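PDB 6UH2: short chain dehydrogenase from Leptospira borgpetersenii serovar Hardjo-bovis, which binds NAD+ in a Rossmann-type fold and, as a short-chain dehydrogenase/reductase, probably interconverts an alcohol and the corresponding carbonyl compound. Local coordinates for residues 27-32 / 53-58; 39-42 / 46-49; 224-227 / 231-234. All blocks are in the same frame, centred on the assembly; numbering follows the deposited sequence.

Interaction 1 (27-32 / 53-58). With NAD (nicotinamide-adenine-dinucleotide), chain D.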
loop_
_atom_site.group_PDB
_atom_site.type_symbol
_atom_site.label_atom_id
_atom_site.label_comp_id
_atom_site.label_asym_id
_atom_site.label_seq_id
_atom_site.Cartn_x
_atom_site.Cartn_y
_atom_site.Cartn_z
ATOM N N GLY B 27 -12.210 15.984 -8.683
ATOM C CA GLY B 27 -13.281 15.007 -8.679
ATOM C C GLY B 27 -13.795 14.663 -7.300
ATOM O O GLY B 27 -14.342 13.576 -7.107
ATOM N N GLY B 28 -13.638 15.569 -6.332
ATOM C CA GLY B 28 -13.999 15.318 -4.946
ATOM C C GLY B 28 -15.485 15.219 -4.687
ATOM O O GLY B 28 -15.875 14.850 -3.570
ATOM N N SER B 29 -16.324 15.530 -5.677
ATOM C CA SER B 29 -17.762 15.397 -5.496
ATOM C C SER B 29 -18.283 14.000 -5.827
ATOM O O SER B 29 -19.455 13.714 -5.547
ATOM C CB SER B 29 -18.499 16.437 -6.350
ATOM O OG SER B 29 -18.122 17.748 -5.958
ATOM N N GLY B 30 -17.450 13.130 -6.403
ATOM C CA GLY B 30 -17.891 11.825 -6.858
ATOM C C GLY B 30 -18.003 10.822 -5.722
ATOM O O GLY B 30 -17.893 11.154 -4.542
ATOM N N GLN B 31 -18.241 9.561 -6.093
ATOM C CA GLN B 31 -18.457 8.538 -5.071
ATOM C C GLN B 31 -17.211 8.339 -4.217
ATOM O O GLN B 31 -17.272 8.395 -2.982
ATOM C CB GLN B 31 -18.881 7.210 -5.700
ATOM C CG GLN B 31 -19.309 6.196 -4.637
ATOM C CD GLN B 31 -19.731 4.868 -5.205
ATOM O OE1 GLN B 31 -19.560 4.601 -6.398
ATOM N NE2 GLN B 31 -20.300 4.017 -4.352
ATOM N N ILE B 32 -16.066 8.101 -4.852
ATOM C CA ILE B 32 -14.847 7.906 -4.073
ATOM C C ILE B 32 -14.375 9.237 -3.500
ATOM O O ILE B 32 -14.026 9.329 -2.318
ATOM C CB ILE B 32 -13.754 7.241 -4.935
ATOM C CG1 ILE B 32 -14.103 5.779 -5.193
ATOM C CG2 ILE B 32 -12.381 7.357 -4.259
ATOM C CD1 ILE B 32 -13.229 5.114 -6.250
ATOM N N GLU B 53 -19.121 19.617 -10.574
ATOM C CA GLU B 53 -20.353 19.296 -9.872
ATOM C C GLU B 53 -20.229 19.655 -8.401
ATOM O O GLU B 53 -19.189 19.429 -7.771
ATOM C CB GLU B 53 -20.692 17.807 -10.004
ATOM C CG GLU B 53 -20.941 17.359 -11.424
ATOM C CD GLU B 53 -22.038 18.161 -12.086
ATOM O OE1 GLU B 53 -21.857 18.586 -13.252
ATOM O OE2 GLU B 53 -23.078 18.375 -11.428
ATOM N N GLN B 54 -21.301 20.195 -7.863
ATOM C CA GLN B 54 -21.340 20.550 -6.461
ATOM C C GLN B 54 -21.377 19.287 -5.604
ATOM O O GLN B 54 -22.010 18.298 -5.989
ATOM C CB GLN B 54 -22.577 21.407 -6.194
ATOM C CG GLN B 54 -22.697 21.937 -4.786
ATOM C CD GLN B 54 -24.011 22.646 -4.570
ATOM O OE1 GLN B 54 -24.879 22.640 -5.446
ATOM N NE2 GLN B 54 -24.168 23.266 -3.407
ATOM N N PRO B 55 -20.705 19.283 -4.452
ATOM C CA PRO B 55 -20.860 18.170 -3.510
ATOM C C PRO B 55 -22.325 17.950 -3.159
ATOM O O PRO B 55 -23.103 18.898 -3.048
ATOM C CB PRO B 55 -20.053 18.630 -2.292
ATOM C CG PRO B 55 -19.026 19.545 -2.860
ATOM C CD PRO B 55 -19.699 20.259 -3.997
ATOM N N SER B 56 -22.705 16.680 -3.010
ATOM C CA SER B 56 -24.073 16.309 -2.670
ATOM C C SER B 56 -24.345 16.387 -1.179
ATOM O O SER B 56 -25.507 16.285 -0.769
ATOM C CB SER B 56 -24.379 14.894 -3.165
ATOM O OG SER B 56 -24.790 14.918 -4.520
ATOM N N VAL B 57 -23.309 16.568 -0.374
ATOM C CA VAL B 57 -23.412 16.670 1.072
ATOM C C VAL B 57 -22.958 18.061 1.477
ATOM O O VAL B 57 -22.000 18.595 0.908
ATOM C CB VAL B 57 -22.553 15.589 1.762
ATOM C CG1 VAL B 57 -22.564 15.770 3.276
ATOM C CG2 VAL B 57 -23.042 14.200 1.364
ATOM N N ASP B 58 -23.653 18.650 2.449
ATOM C CA ASP B 58 -23.219 19.893 3.081
ATOM C C ASP B 58 -22.320 19.524 4.256
ATOM O O ASP B 58 -22.800 19.139 5.325
ATOM C CB ASP B 58 -24.421 20.716 3.534
ATOM C CG ASP B 58 -24.020 22.046 4.149
ATOM O OD1 ASP B 58 -22.813 22.372 4.139
ATOM O OD2 ASP B 58 -24.911 22.768 4.642
HETATM P PA NAD D . -17.545 9.313 -10.064
HETATM O O1A NAD D . -18.095 9.262 -11.512
HETATM O O2A NAD D . -18.479 9.046 -8.883
HETATM O O5B NAD D . -16.764 10.726 -9.785
HETATM C C5B NAD D . -15.890 11.337 -10.714
HETATM C C4B NAD D . -15.910 12.791 -10.324
HETATM O O4B NAD D . -14.976 13.431 -11.272
HETATM C C3B NAD D . -17.283 13.457 -10.507
HETATM O O3B NAD D . -17.621 14.252 -9.345
HETATM C C2B NAD D . -17.053 14.393 -11.701
HETATM O O2B NAD D . -17.869 15.571 -11.633
HETATM C C1B NAD D . -15.533 14.671 -11.630
HETATM N N9A NAD D . -15.128 15.177 -12.937
HETATM C C8A NAD D . -15.553 14.761 -14.198
HETATM N N7A NAD D . -15.025 15.493 -15.142
HETATM C C5A NAD D . -14.241 16.442 -14.487
HETATM C C6A NAD D . -13.459 17.503 -14.934
HETATM N N6A NAD D . -13.320 17.795 -16.242
HETATM N N1A NAD D . -12.810 18.238 -14.019
HETATM C C2A NAD D . -12.936 17.962 -12.719
HETATM N N3A NAD D . -13.672 16.978 -12.198
HETATM C C4A NAD D . -14.307 16.242 -13.124
HETATM O O3 NAD D . -16.270 8.323 -9.943
HETATM P PN NAD D . -15.687 7.410 -8.748
HETATM O O1N NAD D . -16.228 5.961 -8.847
HETATM O O2N NAD D . -15.738 8.247 -7.466
HETATM O O5D NAD D . -14.129 7.319 -9.368
HETATM C C5D NAD D . -13.131 8.156 -8.824
HETATM C C4D NAD D . -11.806 7.696 -9.425
HETATM O O4D NAD D . -11.591 6.243 -9.218
HETATM C C3D NAD D . -11.834 7.850 -10.946
HETATM O O3D NAD D . -10.531 8.178 -11.442
HETATM C C2D NAD D . -12.179 6.436 -11.502
HETATM O O2D NAD D . -11.663 6.192 -12.800
HETATM C C1D NAD D . -11.442 5.572 -10.440
HETATM N N1N NAD D . -12.023 4.194 -10.260
HETATM C C2N NAD D . -13.334 4.016 -9.942
HETATM C C3N NAD D . -13.815 2.740 -9.790
HETATM C C7N NAD D . -15.254 2.555 -9.448
HETATM O O7N NAD D . -15.718 1.426 -9.499
HETATM N N7N NAD D . -15.978 3.639 -9.088
HETATM C C4N NAD D . -12.935 1.657 -9.961
HETATM C C5N NAD D . -11.628 1.867 -10.286
HETATM C C6N NAD D . -11.171 3.174 -10.431
HETATM O O HOH W 1 -22.055 15.372 -6.761
HETATM O O HOH W 2 -21.181 14.548 -3.150
#
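Ser29 points its side chain at the loop that follows strand 46-51, and its hydroxyl donates to the carbonyl of Glu53, with Ser29 OG 2.7 Å from Glu53 O. The hydroxyl comes in from above the carbonyl plane, 36° out of it. With OG anti to its own carbonyl carbon (chi1 -61°), the hydroxyl also lies over one face of the Pro55 ring, with Ser29 OG 3.6 Å from Pro55 CD. The Ser29 carbonyl is also linked to the same loop by two waters: one donates weakly to Ser29 O and more firmly to Gln54 O, while the other donates to Ser29 O and accepts from Ser56 N.

Glu53 starts toward Ser29 and brings its CG to 3.6 Å from NAD O2B at the adenosine ribose; beyond CG the chain bends and its end leads away. Past Ser29, the first amides of the helix hold the pyrophosphate: Gln31 N gives NAD O2A a nearly straight bond of 2.8 Å (173°), and Ile32 N binds NAD O2N at 2.6 Å. This is the glycine-rich turn of a Rossmann fold. Asp51 binds Ser29 N, Glu53 N and the cofactor, joining turn, loop and cofactor. The contact lies between the N-terminal end of helix 31-42 and the loop after strand 46-51, where Pro55 packs on Phe64 and Trp66 of strand 64-68.

Interaction 2 (39-42 / 46-49)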
loop_
_atom_site.group_PDB
_atom_site.type_symbol
_atom_site.label_atom_id
_atom_site.label_comp_id
_atom_site.label_asym_id
_atom_site.label_seq_id
_atom_site.Cartn_x
_atom_site.Cartn_y
_atom_site.Cartn_z
ATOM N N SER B 39 -13.305 11.892 4.924
ATOM C CA SER B 39 -12.282 11.290 5.779
ATOM C C SER B 39 -11.190 12.291 6.144
ATOM O O SER B 39 -10.778 12.376 7.309
ATOM C CB SER B 39 -11.679 10.071 5.085
ATOM O OG SER B 39 -12.656 9.064 4.943
ATOM N N TYR B 40 -10.708 13.059 5.167
ATOM C CA TYR B 40 -9.695 14.060 5.474
ATOM C C TYR B 40 -10.234 15.132 6.414
ATOM O O TYR B 40 -9.534 15.565 7.335
ATOM C CB TYR B 40 -9.170 14.698 4.192
ATOM C CG TYR B 40 -8.023 13.942 3.566
ATOM C CD1 TYR B 40 -6.782 13.875 4.194
ATOM C CD2 TYR B 40 -8.177 13.304 2.343
ATOM C CE1 TYR B 40 -5.715 13.183 3.608
ATOM C CE2 TYR B 40 -7.127 12.614 1.760
ATOM C CZ TYR B 40 -5.902 12.562 2.388
ATOM O OH TYR B 40 -4.864 11.880 1.792
ATOM N N LEU B 41 -11.482 15.566 6.214
ATOM C CA LEU B 41 -12.051 16.539 7.149
ATOM C C LEU B 41 -12.136 15.975 8.565
ATOM O O LEU B 41 -11.953 16.713 9.541
ATOM C CB LEU B 41 -13.435 16.984 6.675
ATOM C CG LEU B 41 -13.477 17.844 5.416
ATOM C CD1 LEU B 41 -14.921 18.000 4.959
ATOM C CD2 LEU B 41 -12.813 19.205 5.661
ATOM N N SER B 42 -12.391 14.671 8.705
ATOM C CA SER B 42 -12.552 14.119 10.044
ATOM C C SER B 42 -11.227 14.014 10.796
ATOM O O SER B 42 -11.239 13.946 12.030
ATOM C CB SER B 42 -13.235 12.755 9.977
ATOM O OG SER B 42 -12.307 11.761 9.584
ATOM N N ARG B 46 -7.594 20.516 6.089
ATOM C CA ARG B 46 -8.359 21.420 5.237
ATOM C C ARG B 46 -8.413 20.796 3.852
ATOM O O ARG B 46 -7.434 20.199 3.401
ATOM C CB ARG B 46 -7.726 22.811 5.183
ATOM C CG ARG B 46 -7.808 23.594 6.529
ATOM C CD ARG B 46 -6.913 24.840 6.507
ATOM N NE ARG B 46 -5.508 24.478 6.702
ATOM C CZ ARG B 46 -4.483 25.099 6.128
ATOM N NH1 ARG B 46 -4.697 26.120 5.311
ATOM N NH2 ARG B 46 -3.243 24.693 6.374
ATOM N N VAL B 47 -9.570 20.893 3.198
ATOM C CA VAL B 47 -9.802 20.197 1.936
ATOM C C VAL B 47 -10.360 21.174 0.917
ATOM O O VAL B 47 -11.309 21.911 1.212
ATOM C CB VAL B 47 -10.765 19.005 2.095
ATOM C CG1 VAL B 47 -10.981 18.332 0.728
ATOM C CG2 VAL B 47 -10.222 18.015 3.113
ATOM N N ILE B 48 -9.767 21.186 -0.274
ATOM C CA ILE B 48 -10.306 21.912 -1.416
ATOM C C ILE B 48 -10.725 20.878 -2.455
ATOM O O ILE B 48 -9.908 20.059 -2.898
ATOM C CB ILE B 48 -9.291 22.909 -1.998
ATOM C CG1 ILE B 48 -8.943 23.983 -0.965
ATOM C CG2 ILE B 48 -9.849 23.551 -3.269
ATOM C CD1 ILE B 48 -7.815 24.903 -1.371
ATOM N N CYS B 49 -11.991 20.909 -2.838
ATOM C CA CYS B 49 -12.504 20.034 -3.886
ATOM C C CYS B 49 -12.609 20.823 -5.188
ATOM O O CYS B 49 -13.254 21.878 -5.222
ATOM C CB CYS B 49 -13.868 19.465 -3.492
ATOM S SG CYS B 49 -14.723 18.696 -4.893
#
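The hydroxyl of Ser42 donates to the carbonyl of Ser39 one turn back, Ser42 OG lying 2.8 Å from Ser39 O and tilted 23° from the carbonyl plane. Ser42 N makes a weak bond to the same oxygen, so Ser39 O takes two donors at the last turn of helix 31-42.

Across to the strand the contact is wholly apolar and converges on one methyl of Val47. Val47 CG2 meets the root of the Tyr40 side chain, 3.6 Å from Tyr40 CB, and a branch of Leu41, 3.8 Å from Leu41 CD2. Val47 sets CG1 anti to its backbone N (chi1 179°), which turns CG2 to the helix between those two residues. Leu41 does not start out toward the strand, but its end swings nearer and runs obliquely past the valine. Tyr40 does the reverse: CB faces Val47 while the ring leads off to Phe238 and Phe18, meeting Phe18 edge-to-face, and its OH is hydrogen-bonded to Thr241.

Helix and strand here are successive members of the beta-alpha-beta unit formed by 22-26, 31-42 and 46-51. Val47 packs between them, beside Ile25 of strand 22-26, Leu41 reaches Phe64 of strand 64-68, and Tyr40 leans on Val237 of helix 231-240.

Interaction 3 (224-227 / 231-234)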
loop_
_atom_site.group_PDB
_atom_site.type_symbol
_atom_site.label_atom_id
_atom_site.label_comp_id
_atom_site.label_asym_id
_atom_site.label_seq_id
_atom_site.Cartn_x
_atom_site.Cartn_y
_atom_site.Cartn_z
ATOM N N LEU B 224 -11.743 -12.002 -2.181
ATOM C CA LEU B 224 -12.355 -11.615 -0.915
ATOM C C LEU B 224 -13.877 -11.586 -0.974
ATOM O O LEU B 224 -14.509 -11.265 0.035
ATOM C CB LEU B 224 -11.810 -10.264 -0.449
ATOM C CG LEU B 224 -10.352 -10.378 0.050
ATOM C CD1 LEU B 224 -9.876 -9.098 0.726
ATOM C CD2 LEU B 224 -10.206 -11.573 0.989
ATOM N N GLY B 225 -14.472 -11.903 -2.121
ATOM C CA GLY B 225 -15.878 -12.265 -2.164
ATOM C C GLY B 225 -16.864 -11.127 -2.040
ATOM O O GLY B 225 -17.997 -11.349 -1.603
ATOM N N ARG B 226 -16.481 -9.914 -2.434
ATOM C CA ARG B 226 -17.379 -8.770 -2.363
ATOM C C ARG B 226 -16.806 -7.658 -3.227
ATOM O O ARG B 226 -15.599 -7.611 -3.480
ATOM C CB ARG B 226 -17.568 -8.287 -0.914
ATOM C CG ARG B 226 -16.305 -7.705 -0.243
ATOM C CD ARG B 226 -16.680 -7.053 1.090
ATOM N NE ARG B 226 -15.572 -6.486 1.872
ATOM C CZ ARG B 226 -15.055 -5.269 1.694
ATOM N NH1 ARG B 226 -15.496 -4.478 0.716
ATOM N NH2 ARG B 226 -14.083 -4.841 2.488
ATOM N N MET B 227 -17.684 -6.762 -3.683
ATOM C CA MET B 227 -17.197 -5.566 -4.351
ATOM C C MET B 227 -16.609 -4.603 -3.318
ATOM O O MET B 227 -16.797 -4.752 -2.106
ATOM C CB MET B 227 -18.317 -4.875 -5.136
ATOM C CG MET B 227 -18.914 -5.696 -6.292
ATOM S SD MET B 227 -19.702 -4.627 -7.529
ATOM C CE MET B 227 -18.306 -3.693 -8.165
ATOM N N SER B 231 -14.950 3.389 1.481
ATOM C CA SER B 231 -14.208 3.345 2.739
ATOM C C SER B 231 -13.039 2.356 2.689
ATOM O O SER B 231 -12.061 2.525 3.432
ATOM C CB SER B 231 -15.161 2.999 3.889
ATOM O OG SER B 231 -15.832 1.781 3.613
ATOM N N ASP B 232 -13.116 1.321 1.832
ATOM C CA ASP B 232 -11.999 0.388 1.658
ATOM C C ASP B 232 -10.739 1.071 1.154
ATOM O O ASP B 232 -9.652 0.488 1.253
ATOM C CB ASP B 232 -12.337 -0.734 0.657
ATOM C CG ASP B 232 -13.427 -1.665 1.159
ATOM O OD1 ASP B 232 -13.428 -1.975 2.368
ATOM O OD2 ASP B 232 -14.278 -2.082 0.340
ATOM N N LEU B 233 -10.859 2.273 0.595
ATOM C CA LEU B 233 -9.716 2.951 0.002
ATOM C C LEU B 233 -9.040 3.921 0.953
ATOM O O LEU B 233 -7.893 4.302 0.702
ATOM C CB LEU B 233 -10.144 3.714 -1.260
ATOM C CG LEU B 233 -10.835 2.850 -2.315
ATOM C CD1 LEU B 233 -11.360 3.714 -3.440
ATOM C CD2 LEU B 233 -9.874 1.795 -2.855
ATOM N N VAL B 234 -9.710 4.304 2.041
ATOM C CA VAL B 234 -9.221 5.414 2.861
ATOM C C VAL B 234 -7.886 5.060 3.505
ATOM O O VAL B 234 -6.980 5.899 3.593
ATOM C CB VAL B 234 -10.277 5.802 3.915
ATOM C CG1 VAL B 234 -9.726 6.854 4.888
ATOM C CG2 VAL B 234 -11.561 6.311 3.245
#
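Arg226 meets the carboxylate of Asp232 end-on with both terminal nitrogens, one to each oxygen, in a two-pronged salt bridge. Arg226 NH1 lies 2.7 Å from Asp232 OD2, in an almost straight bond (174°), and Arg226 NH2 lies 2.9 Å from Asp232 OD1. The two side chains approach from opposite directions, and the carboxylate carbon lies at the guanidinium edge, in its plane. The flat groups are not coplanar: their planes are 34° apart. OD2 is met on its syn side, whereas OD1 is met from above the carboxylate plane.

Arg226 CG lies between its backbone N and carbonyl carbon (chi1 66°), and from there the chain runs extended to NE, carrying the guanidinium across to the helix. NH1 has a second task, donating to the next carbonyl along the chain, with Arg226 NH1 3.1 Å from Met227 O. That bond is bent, but it helps fix the rotation of the group. Asp232 OD2 also accepts from Asn229 N, and is thus shared between the arginine and the short connection before the helix.

Tyr247 of the second subunit packs on Asp232, and its OH bonds to Arg226 O, placing the bridge beside the dimer interface. Such an end-on, bidentate arginine–aspartate pair here ties the loop after helix 212-220 to helix 231-240 in the SDR fold.

From the N terminus, the glycine-rich turn at 27-30 leads into helix 31-42, and strand 46-51 then returns the chain to the sheet. Interaction 2 closes the short connection between that helix and strand. It lies within the longer span that interaction 1 closes when the loop at 53-58 comes back to the turn; the two contacts also touch, Cys49 packing against Gly28 and Ser29. Interaction 3 follows much later, in series with both, and closes the short link before helix 231-240. That helix returns to the first half of the fold: Leu233 packs on Ile32, and Val234 on Ser39, so helix 31-42, used by interactions 1 and 2, is also touched by interaction 3.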